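PDB 4TSZ: DNA polymerase III subunit beta from Pseudomonas aeruginosa, which confers processivity on DNA polymerases and other proteins by tethering them to DNA as a sliding clamp. Local coordinates for residues Ser134-Arg137 and Arg138-Arg142; Leu285-Asn289 and Gly290-Ile294; Phe321-Ser324 and Tyr325-Val329. One frame throughout, in Å; residues are numbered along the deposited sequence.

All three contacts are local, each within one continuous run of chain. Contact 1 lies on helix 133-141 of the central domain, while contacts 2 and 3 both belong to the C-terminal domain. Contacts 2 and 3 share a sheet, where strands 282-288 and 317-322 are neighbours, and they touch through L285 CD2 and F321 CD2, 3.8 Å apart. Contact 1 comes within about 7 Å of contact 3, nearest atoms, without touching it. All are partly buried; contacts 1 and 2 include exposed residues, contact 3 none among those that touch. The chemistry differs: a salt bridge along a helix, then a turn with cross-strand bonds, then an amide capping a helix and stacking on a ring.

Contact 1 (Ser134-Arg137 and Arg138-Arg142); sequences SKLR and RLIDR
The side chains of R137 and D141 meet one turn apart on an alpha helix of the sliding clamp's central domain, an i to i+4 salt bridge running along the helix 133-141. The arginine leaves the backbone with CG anti to N (chi1 -157°) and stays extended as far as NE, which it carries along the next turn, so that the edge of the guanidinium meets the carboxylate. There NE, rather than a terminal nitrogen, gives its N-H to D141 OD2 at 3.0 Å. OD2 receives it on its syn side, close to the guanidinium plane, although the two flat groups are turned 60° against each other. NE to OD2 is the direct bond of the pair; R137 NH2 stays 4.2 Å from D141 OD2. Water 1 spans the other ends: it donates to D141 OD1 at 3.0 Å and accepts a weak bond from R137 NH2. The remaining nitrogen, NH1, reaches the backbone carbonyl of L209, again weakly.

The backbone makes the usual i to i+4 ladder, R138 to S134, L139 to K135 and I140 to L136. Its rung at the salt-bridged pair, D141 N to R137 O, is short at 2.8 Å and almost straight at 174°, so these two residues are joined by both main chain and side chain. The helix's buried flank is apolar: L136 packs on V216 and I218 of strand 215-221, and I140 on I202 and A206 of helix 199-208. Within the helix, L136 CG lies 4.3 Å from I140 CD1.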
ATOM      1  N   SER E 134     -10.733  -5.850 -24.341  1.00 56.93           N
ATOM      2  CA  SER E 134     -11.506  -6.533 -23.307  1.00 56.70           C
ATOM      3  C   SER E 134     -11.348  -8.065 -23.386  1.00 57.80           C
ATOM      4  O   SER E 134     -11.236  -8.715 -22.342  1.00 54.47           O
ATOM      5  CB  SER E 134     -12.982  -6.149 -23.461  1.00 63.62           C
ATOM      6  OG  SER E 134     -13.862  -6.898 -22.640  1.00 75.98           O
ATOM      7  N   LYS E 135     -11.386  -8.634 -24.617  1.00 55.79           N
ATOM      8  CA  LYS E 135     -11.261 -10.076 -24.862  1.00 55.82           C
ATOM      9  C   LYS E 135      -9.844 -10.555 -24.562  1.00 58.05           C
ATOM     10  O   LYS E 135      -9.677 -11.605 -23.932  1.00 57.70           O
ATOM     11  CB  LYS E 135     -11.655 -10.442 -26.300  1.00 59.32           C
ATOM     12  CG  LYS E 135     -13.139 -10.333 -26.585  1.00 70.69           C
ATOM     13  CD  LYS E 135     -13.449 -10.746 -28.012  1.00 80.35           C
ATOM     14  CE  LYS E 135     -14.910 -10.580 -28.341  1.00 86.40           C
ATOM     15  NZ  LYS E 135     -15.227 -11.124 -29.683  1.00100.73           N
ATOM     16  N   LEU E 136      -8.825  -9.781 -24.989  1.00 52.61           N
ATOM     17  CA  LEU E 136      -7.433 -10.132 -24.717  1.00 49.81           C
ATOM     18  C   LEU E 136      -7.113 -10.024 -23.226  1.00 50.58           C
ATOM     19  O   LEU E 136      -6.462 -10.919 -22.687  1.00 48.15           O
ATOM     20  CB  LEU E 136      -6.455  -9.298 -25.563  1.00 49.45           C
ATOM     21  CG  LEU E 136      -4.957  -9.600 -25.391  1.00 51.94           C
ATOM     22  CD1 LEU E 136      -4.632 -11.074 -25.661  1.00 51.82           C
ATOM     23  CD2 LEU E 136      -4.126  -8.702 -26.271  1.00 55.80           C
ATOM     24  N   ARG E 137      -7.585  -8.943 -22.561  1.00 47.72           N
ATOM     25  CA  ARG E 137      -7.388  -8.737 -21.130  1.00 46.87           C
ATOM     26  C   ARG E 137      -8.001  -9.892 -20.316  1.00 52.36           C
ATOM     27  O   ARG E 137      -7.362 -10.352 -19.368  1.00 52.67           O
ATOM     28  CB  ARG E 137      -7.943  -7.376 -20.658  1.00 48.90           C
ATOM     29  CG  ARG E 137      -7.272  -6.933 -19.367  1.00 57.08           C
ATOM     30  CD  ARG E 137      -7.970  -5.818 -18.634  1.00 57.32           C
ATOM     31  NE  ARG E 137      -7.374  -5.667 -17.306  1.00 61.34           N
ATOM     32  CZ  ARG E 137      -6.991  -4.511 -16.777  1.00 73.37           C
ATOM     33  NH1 ARG E 137      -7.152  -3.377 -17.451  1.00 53.65           N
ATOM     34  NH2 ARG E 137      -6.451  -4.478 -15.565  1.00 62.84           N
ATOM     35  N   ARG E 138      -9.220 -10.359 -20.701  1.00 48.76           N
ATOM     36  CA  ARG E 138      -9.934 -11.494 -20.102  1.00 48.15           C
ATOM     37  C   ARG E 138      -9.055 -12.754 -20.154  1.00 50.15           C
ATOM     38  O   ARG E 138      -8.901 -13.415 -19.138  1.00 48.01           O
ATOM     39  CB  ARG E 138     -11.267 -11.749 -20.833  1.00 49.91           C
ATOM     40  CG  ARG E 138     -12.118 -12.894 -20.253  1.00 64.65           C
ATOM     41  CD  ARG E 138     -13.288 -13.275 -21.166  1.00 81.99           C
ATOM     42  NE  ARG E 138     -14.340 -14.033 -20.461  1.00 92.66           N
ATOM     43  CZ  ARG E 138     -14.539 -15.354 -20.550  1.00110.17           C
ATOM     44  NH1 ARG E 138     -13.761 -16.101 -21.322  1.00 97.75           N
ATOM     45  NH2 ARG E 138     -15.521 -15.933 -19.870  1.00102.87           N
ATOM     46  N   LEU E 139      -8.452 -13.064 -21.324  1.00 48.36           N
ATOM     47  CA  LEU E 139      -7.571 -14.228 -21.497  1.00 47.98           C
ATOM     48  C   LEU E 139      -6.397 -14.204 -20.522  1.00 50.26           C
ATOM     49  O   LEU E 139      -6.088 -15.236 -19.915  1.00 50.55           O
ATOM     50  CB  LEU E 139      -7.056 -14.345 -22.940  1.00 48.42           C
ATOM     51  CG  LEU E 139      -8.075 -14.694 -24.025  1.00 54.48           C
ATOM     52  CD1 LEU E 139      -7.426 -14.681 -25.373  1.00 54.63           C
ATOM     53  CD2 LEU E 139      -8.698 -16.070 -23.805  1.00 56.61           C
ATOM     54  N   ILE E 140      -5.781 -13.012 -20.336  1.00 44.31           N
ATOM     55  CA  ILE E 140      -4.638 -12.826 -19.437  1.00 41.77           C
ATOM     56  C   ILE E 140      -5.096 -12.901 -17.973  1.00 43.68           C
ATOM     57  O   ILE E 140      -4.538 -13.692 -17.218  1.00 41.68           O
ATOM     58  CB  ILE E 140      -3.830 -11.525 -19.741  1.00 43.78           C
ATOM     59  CG1 ILE E 140      -3.329 -11.487 -21.204  1.00 44.52           C
ATOM     60  CG2 ILE E 140      -2.663 -11.355 -18.738  1.00 43.75           C
ATOM     61  CD1 ILE E 140      -2.856 -10.077 -21.726  1.00 50.66           C
ATOM     62  N   ASP E 141      -6.096 -12.081 -17.582  1.00 40.53           N
ATOM     63  CA  ASP E 141      -6.601 -12.008 -16.209  1.00 40.82           C
ATOM     64  C   ASP E 141      -7.239 -13.308 -15.701  1.00 44.41           C
ATOM     65  O   ASP E 141      -7.162 -13.574 -14.508  1.00 42.55           O
ATOM     66  CB  ASP E 141      -7.549 -10.812 -16.016  1.00 43.39           C
ATOM     67  CG  ASP E 141      -6.891  -9.438 -16.087  1.00 50.77           C
ATOM     68  OD1 ASP E 141      -5.641  -9.361 -15.972  1.00 48.20           O
ATOM     69  OD2 ASP E 141      -7.626  -8.438 -16.238  1.00 56.62           O
ATOM     70  N   ARG E 142      -7.825 -14.128 -16.592  1.00 42.16           N
ATOM     71  CA  ARG E 142      -8.417 -15.400 -16.171  1.00 43.08           C
ATOM     72  C   ARG E 142      -7.360 -16.477 -15.917  1.00 45.12           C
ATOM     73  O   ARG E 142      -7.685 -17.511 -15.342  1.00 45.17           O
ATOM     74  CB  ARG E 142      -9.473 -15.927 -17.185  1.00 44.76           C
ATOM     75  CG  ARG E 142     -10.775 -15.126 -17.283  1.00 59.98           C
ATOM     76  CD  ARG E 142     -11.665 -15.265 -16.073  1.00 75.97           C
ATOM     77  NE  ARG E 142     -12.813 -14.361 -16.137  1.00 87.57           N
ATOM     78  CZ  ARG E 142     -14.026 -14.708 -16.555  1.00103.83           C
ATOM     79  NH1 ARG E 142     -14.267 -15.949 -16.960  1.00 94.52           N
ATOM     80  NH2 ARG E 142     -15.007 -13.818 -16.570  1.00 93.25           N
TER
HETATM   81  O   HOH W   1      -4.721  -6.654 -15.101  1.00 42.19           O

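Contact 2 (Leu285-Asn289 and Gly290-Ile294); sequences LQLSN and GLLKI
Four backbone hydrogen bonds between 285-288 and 291-294 hold this beta hairpin together, closed by a type II turn from S288 to L291. Q286 and K293 form a hydrogen-bonded pair, with Q286 N to K293 O and K293 N to Q286 O both 2.8 Å. S288 and L291 make the second such pair at the mouth of the turn, S288 N to L291 O and L291 N to S288 O, both 3.0 Å. G290 takes the third turn position with positive phi (62°). Just before it, N289 turns OD1 to the backbone N of G314, tying the turn to the neighbouring loop.

On the face bearing Q286 and K293, the two side chains cross at an angle, their CB atoms 3.9 Å apart. L291 lies on this face too, against R104 of the second subunit.

The other face is leucine-rich and buried against helix 262-273, where L285 and I294 meet F269 and L292 meets L265. L285 and I294 run side by side, CD1 to CG1 4.0 Å. L292 reaches diagonally across to both leucines of the opposite strand, its CD1 3.7 Å from L285 CG and 4.2 Å from L287 CD1.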
ATOM      1  N   LEU E 285     -10.256 -32.435   2.062  1.00 46.68           N
ATOM      2  CA  LEU E 285     -11.615 -32.411   1.548  1.00 46.56           C
ATOM      3  C   LEU E 285     -12.226 -33.802   1.711  1.00 51.42           C
ATOM      4  O   LEU E 285     -11.580 -34.802   1.396  1.00 51.01           O
ATOM      5  CB  LEU E 285     -11.577 -32.015   0.056  1.00 46.24           C
ATOM      6  CG  LEU E 285     -11.962 -30.588  -0.368  1.00 49.74           C
ATOM      7  CD1 LEU E 285     -11.453 -29.526   0.580  1.00 48.74           C
ATOM      8  CD2 LEU E 285     -11.512 -30.305  -1.787  1.00 51.06           C
ATOM      9  N   GLN E 286     -13.451 -33.864   2.242  1.00 48.80           N
ATOM     10  CA  GLN E 286     -14.196 -35.108   2.363  1.00 49.75           C
ATOM     11  C   GLN E 286     -15.524 -34.897   1.684  1.00 53.12           C
ATOM     12  O   GLN E 286     -16.391 -34.183   2.196  1.00 50.94           O
ATOM     13  CB  GLN E 286     -14.346 -35.576   3.813  1.00 52.05           C
ATOM     14  CG  GLN E 286     -13.055 -36.146   4.393  1.00 65.14           C
ATOM     15  CD  GLN E 286     -13.147 -36.475   5.866  1.00 83.79           C
ATOM     16  OE1 GLN E 286     -12.419 -37.333   6.370  1.00 80.31           O
ATOM     17  NE2 GLN E 286     -14.012 -35.784   6.609  1.00 71.91           N
ATOM     18  N   LEU E 287     -15.631 -35.438   0.468  1.00 51.92           N
ATOM     19  CA  LEU E 287     -16.815 -35.343  -0.370  1.00 52.78           C
ATOM     20  C   LEU E 287     -17.711 -36.555  -0.174  1.00 60.45           C
ATOM     21  O   LEU E 287     -17.228 -37.683  -0.123  1.00 62.28           O
ATOM     22  CB  LEU E 287     -16.388 -35.206  -1.847  1.00 52.21           C
ATOM     23  CG  LEU E 287     -17.490 -35.074  -2.900  1.00 56.74           C
ATOM     24  CD1 LEU E 287     -18.214 -33.723  -2.807  1.00 55.99           C
ATOM     25  CD2 LEU E 287     -16.932 -35.314  -4.292  1.00 57.29           C
ATOM     26  N   SER E 288     -19.017 -36.302  -0.042  1.00 57.52           N
ATOM     27  CA  SER E 288     -20.089 -37.293   0.103  1.00 58.65           C
ATOM     28  C   SER E 288     -21.371 -36.657  -0.446  1.00 62.81           C
ATOM     29  O   SER E 288     -21.348 -35.469  -0.792  1.00 61.51           O
ATOM     30  CB  SER E 288     -20.251 -37.721   1.561  1.00 61.28           C
ATOM     31  OG  SER E 288     -20.665 -36.654   2.396  1.00 68.12           O
ATOM     32  N   ASN E 289     -22.476 -37.437  -0.548  1.00 60.28           N
ATOM     33  CA  ASN E 289     -23.762 -36.966  -1.069  1.00 60.73           C
ATOM     34  C   ASN E 289     -24.219 -35.633  -0.459  1.00 63.23           C
ATOM     35  O   ASN E 289     -24.417 -35.534   0.757  1.00 61.93           O
ATOM     36  CB  ASN E 289     -24.851 -38.044  -0.941  1.00 65.01           C
ATOM     37  CG  ASN E 289     -24.609 -39.290  -1.762  1.00 96.85           C
ATOM     38  OD1 ASN E 289     -24.098 -39.249  -2.890  1.00 93.73           O
ATOM     39  ND2 ASN E 289     -25.001 -40.432  -1.219  1.00 93.02           N
ATOM     40  N   GLY E 290     -24.304 -34.617  -1.318  1.00 60.07           N
ATOM     41  CA  GLY E 290     -24.705 -33.252  -0.989  1.00 59.50           C
ATOM     42  C   GLY E 290     -23.825 -32.498  -0.007  1.00 62.13           C
ATOM     43  O   GLY E 290     -24.217 -31.426   0.461  1.00 62.25           O
ATOM     44  N   LEU E 291     -22.628 -33.029   0.310  1.00 57.16           N
ATOM     45  CA  LEU E 291     -21.778 -32.426   1.330  1.00 55.88           C
ATOM     46  C   LEU E 291     -20.282 -32.425   1.051  1.00 57.93           C
ATOM     47  O   LEU E 291     -19.721 -33.425   0.614  1.00 57.67           O
ATOM     48  CB  LEU E 291     -22.080 -33.125   2.682  1.00 57.07           C
ATOM     49  CG  LEU E 291     -21.375 -32.642   3.956  1.00 61.64           C
ATOM     50  CD1 LEU E 291     -21.866 -31.260   4.379  1.00 61.87           C
ATOM     51  CD2 LEU E 291     -21.579 -33.633   5.083  1.00 65.19           C
ATOM     52  N   LEU E 292     -19.633 -31.296   1.367  1.00 53.05           N
ATOM     53  CA  LEU E 292     -18.186 -31.150   1.309  1.00 50.60           C
ATOM     54  C   LEU E 292     -17.669 -30.734   2.692  1.00 53.38           C
ATOM     55  O   LEU E 292     -17.951 -29.624   3.156  1.00 52.08           O
ATOM     56  CB  LEU E 292     -17.717 -30.168   0.211  1.00 49.06           C
ATOM     57  CG  LEU E 292     -16.187 -30.067   0.039  1.00 51.48           C
ATOM     58  CD1 LEU E 292     -15.620 -31.307  -0.649  1.00 51.56           C
ATOM     59  CD2 LEU E 292     -15.800 -28.822  -0.721  1.00 52.37           C
ATOM     60  N   LYS E 293     -16.939 -31.643   3.355  1.00 49.91           N
ATOM     61  CA  LYS E 293     -16.328 -31.373   4.657  1.00 49.35           C
ATOM     62  C   LYS E 293     -14.900 -30.892   4.397  1.00 51.15           C
ATOM     63  O   LYS E 293     -14.175 -31.527   3.624  1.00 50.85           O
ATOM     64  CB  LYS E 293     -16.309 -32.629   5.546  1.00 53.09           C
ATOM     65  CG  LYS E 293     -17.677 -33.118   6.014  1.00 70.15           C
ATOM     66  CD  LYS E 293     -17.512 -34.328   6.930  1.00 82.62           C
ATOM     67  CE  LYS E 293     -18.810 -35.024   7.258  1.00 94.61           C
ATOM     68  NZ  LYS E 293     -18.597 -36.182   8.166  1.00102.89           N
ATOM     69  N   ILE E 294     -14.518 -29.752   4.999  1.00 45.47           N
ATOM     70  CA  ILE E 294     -13.189 -29.160   4.857  1.00 44.43           C
ATOM     71  C   ILE E 294     -12.486 -29.138   6.207  1.00 47.70           C
ATOM     72  O   ILE E 294     -13.060 -28.685   7.198  1.00 47.30           O
ATOM     73  CB  ILE E 294     -13.220 -27.747   4.206  1.00 46.89           C
ATOM     74  CG1 ILE E 294     -14.116 -27.717   2.950  1.00 47.05           C
ATOM     75  CG2 ILE E 294     -11.780 -27.228   3.901  1.00 47.04           C
ATOM     76  CD1 ILE E 294     -14.745 -26.394   2.691  1.00 51.74           C
TER

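Contact 3 (Phe321-Ser324 and Tyr325-Val329); sequences FNVS and YLLDV
A chi1 of 172° swings the N322 amide away from its own backbone N and forward over the first turn of helix 323-330; Y325, whose CG lies beside its own N (chi1 -66°), swings its ring back beneath that amide. The two flat groups come out stacked, their planes only 8° apart. N322 ND2 sits 3.7 Å above the plane of the Y325 ring, over its centre, while N322 CB lies over the same ring as a CH-pi contact, 4.0 Å from the centroid.

The same amide caps the helix. N322 OD1 accepts from Y325 N at 3.2 Å, the donor standing well above the carbonyl plane; N322 O adds weak bonds from Y325 N and L326 N. Regular helical bonding follows, L327 N to V323 O and D328 N to S324 O, both 2.9 Å. S324 OG and D328 OD2 take partners elsewhere in the chain: R281 NE by a hydrogen bond, R177 NH1 by a salt bridge.

On the buried side F321 and L326 meet at about a right angle, L326 CD2 over one face of the F321 ring and L326 CD1 3.7 Å from F321 CB. V323 and L327 lie side by side, pointing the same way, V323 CG2 4.0 Å from L327 CD1, and both pack on F269. N322 and Y325 also touch a polar side chain of the bound peptide, placing this asparagine N-cap, where strand 317-322 passes into its helix, beside the bound peptide.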
ATOM      1  N   PHE E 321      -5.534 -30.810  -0.835  1.00 38.93           N
ATOM      2  CA  PHE E 321      -5.225 -29.714  -1.761  1.00 37.32           C
ATOM      3  C   PHE E 321      -4.561 -28.556  -1.074  1.00 39.41           C
ATOM      4  O   PHE E 321      -4.789 -28.311   0.119  1.00 39.14           O
ATOM      5  CB  PHE E 321      -6.507 -29.177  -2.437  1.00 38.69           C
ATOM      6  CG  PHE E 321      -7.024 -29.993  -3.584  1.00 40.62           C
ATOM      7  CD1 PHE E 321      -6.379 -29.975  -4.819  1.00 42.75           C
ATOM      8  CD2 PHE E 321      -8.173 -30.763  -3.449  1.00 42.55           C
ATOM      9  CE1 PHE E 321      -6.862 -30.744  -5.888  1.00 43.21           C
ATOM     10  CE2 PHE E 321      -8.653 -31.519  -4.518  1.00 46.02           C
ATOM     11  CZ  PHE E 321      -7.984 -31.518  -5.723  1.00 43.55           C
ATOM     12  N   ASN E 322      -3.774 -27.799  -1.852  1.00 35.09           N
ATOM     13  CA  ASN E 322      -3.190 -26.554  -1.382  1.00 33.88           C
ATOM     14  C   ASN E 322      -4.369 -25.558  -1.499  1.00 36.35           C
ATOM     15  O   ASN E 322      -4.913 -25.375  -2.601  1.00 35.76           O
ATOM     16  CB  ASN E 322      -1.979 -26.148  -2.252  1.00 34.17           C
ATOM     17  CG  ASN E 322      -1.409 -24.767  -1.962  1.00 45.68           C
ATOM     18  OD1 ASN E 322      -2.126 -23.783  -1.793  1.00 43.72           O
ATOM     19  ND2 ASN E 322      -0.105 -24.631  -1.980  1.00 37.34           N
ATOM     20  N   VAL E 323      -4.811 -25.003  -0.345  1.00 32.09           N
ATOM     21  CA  VAL E 323      -5.953 -24.086  -0.246  1.00 32.24           C
ATOM     22  C   VAL E 323      -5.775 -22.791  -1.046  1.00 36.57           C
ATOM     23  O   VAL E 323      -6.746 -22.297  -1.616  1.00 35.01           O
ATOM     24  CB  VAL E 323      -6.441 -23.870   1.223  1.00 34.93           C
ATOM     25  CG1 VAL E 323      -5.419 -23.119   2.065  1.00 33.83           C
ATOM     26  CG2 VAL E 323      -7.813 -23.194   1.275  1.00 34.38           C
ATOM     27  N   SER E 324      -4.527 -22.268  -1.109  1.00 34.45           N
ATOM     28  CA  SER E 324      -4.200 -21.072  -1.884  1.00 32.96           C
ATOM     29  C   SER E 324      -4.463 -21.327  -3.368  1.00 35.33           C
ATOM     30  O   SER E 324      -5.007 -20.448  -4.025  1.00 33.81           O
ATOM     31  CB  SER E 324      -2.753 -20.638  -1.639  1.00 35.09           C
ATOM     32  OG  SER E 324      -2.560 -20.292  -0.279  1.00 40.52           O
ATOM     33  N   TYR E 325      -4.149 -22.545  -3.878  1.00 33.16           N
ATOM     34  CA  TYR E 325      -4.398 -22.915  -5.282  1.00 32.44           C
ATOM     35  C   TYR E 325      -5.895 -22.938  -5.590  1.00 36.81           C
ATOM     36  O   TYR E 325      -6.301 -22.497  -6.664  1.00 36.03           O
ATOM     37  CB  TYR E 325      -3.759 -24.274  -5.652  1.00 33.16           C
ATOM     38  CG  TYR E 325      -2.245 -24.334  -5.635  1.00 33.20           C
ATOM     39  CD1 TYR E 325      -1.476 -23.169  -5.591  1.00 34.14           C
ATOM     40  CD2 TYR E 325      -1.576 -25.553  -5.710  1.00 33.81           C
ATOM     41  CE1 TYR E 325      -0.082 -23.222  -5.593  1.00 34.37           C
ATOM     42  CE2 TYR E 325      -0.186 -25.619  -5.707  1.00 34.53           C
ATOM     43  CZ  TYR E 325       0.558 -24.452  -5.661  1.00 39.86           C
ATOM     44  OH  TYR E 325       1.927 -24.531  -5.646  1.00 39.41           O
ATOM     45  N   LEU E 326      -6.719 -23.416  -4.632  1.00 35.32           N
ATOM     46  CA  LEU E 326      -8.175 -23.450  -4.791  1.00 35.92           C
ATOM     47  C   LEU E 326      -8.770 -22.039  -4.735  1.00 36.57           C
ATOM     48  O   LEU E 326      -9.626 -21.711  -5.558  1.00 34.82           O
ATOM     49  CB  LEU E 326      -8.846 -24.382  -3.762  1.00 36.81           C
ATOM     50  CG  LEU E 326      -8.421 -25.867  -3.762  1.00 41.70           C
ATOM     51  CD1 LEU E 326      -9.194 -26.631  -2.723  1.00 42.49           C
ATOM     52  CD2 LEU E 326      -8.632 -26.529  -5.135  1.00 42.63           C
ATOM     53  N   LEU E 327      -8.261 -21.193  -3.801  1.00 31.47           N
ATOM     54  CA  LEU E 327      -8.690 -19.800  -3.657  1.00 30.68           C
ATOM     55  C   LEU E 327      -8.344 -18.980  -4.908  1.00 33.95           C
ATOM     56  O   LEU E 327      -9.160 -18.172  -5.365  1.00 32.32           O
ATOM     57  CB  LEU E 327      -8.139 -19.157  -2.367  1.00 29.49           C
ATOM     58  CG  LEU E 327      -8.814 -19.628  -1.079  1.00 34.30           C
ATOM     59  CD1 LEU E 327      -7.927 -19.390   0.128  1.00 32.75           C
ATOM     60  CD2 LEU E 327     -10.201 -18.975  -0.897  1.00 35.99           C
ATOM     61  N   ASP E 328      -7.177 -19.253  -5.504  1.00 31.01           N
ATOM     62  CA  ASP E 328      -6.747 -18.606  -6.744  1.00 31.90           C
ATOM     63  C   ASP E 328      -7.745 -18.861  -7.873  1.00 37.36           C
ATOM     64  O   ASP E 328      -8.111 -17.927  -8.587  1.00 37.78           O
ATOM     65  CB  ASP E 328      -5.365 -19.104  -7.179  1.00 32.93           C
ATOM     66  CG  ASP E 328      -4.208 -18.597  -6.367  1.00 35.07           C
ATOM     67  OD1 ASP E 328      -4.397 -17.623  -5.605  1.00 37.80           O
ATOM     68  OD2 ASP E 328      -3.124 -19.190  -6.465  1.00 32.26           O
ATOM     69  N   VAL E 329      -8.206 -20.122  -8.010  1.00 33.79           N
ATOM     70  CA  VAL E 329      -9.178 -20.525  -9.021  1.00 32.16           C
ATOM     71  C   VAL E 329     -10.525 -19.834  -8.778  1.00 36.79           C
ATOM     72  O   VAL E 329     -11.097 -19.258  -9.707  1.00 35.67           O
ATOM     73  CB  VAL E 329      -9.329 -22.069  -9.109  1.00 34.60           C
ATOM     74  CG1 VAL E 329     -10.507 -22.455 -10.008  1.00 34.30           C
ATOM     75  CG2 VAL E 329      -8.043 -22.723  -9.605  1.00 33.60           C
TER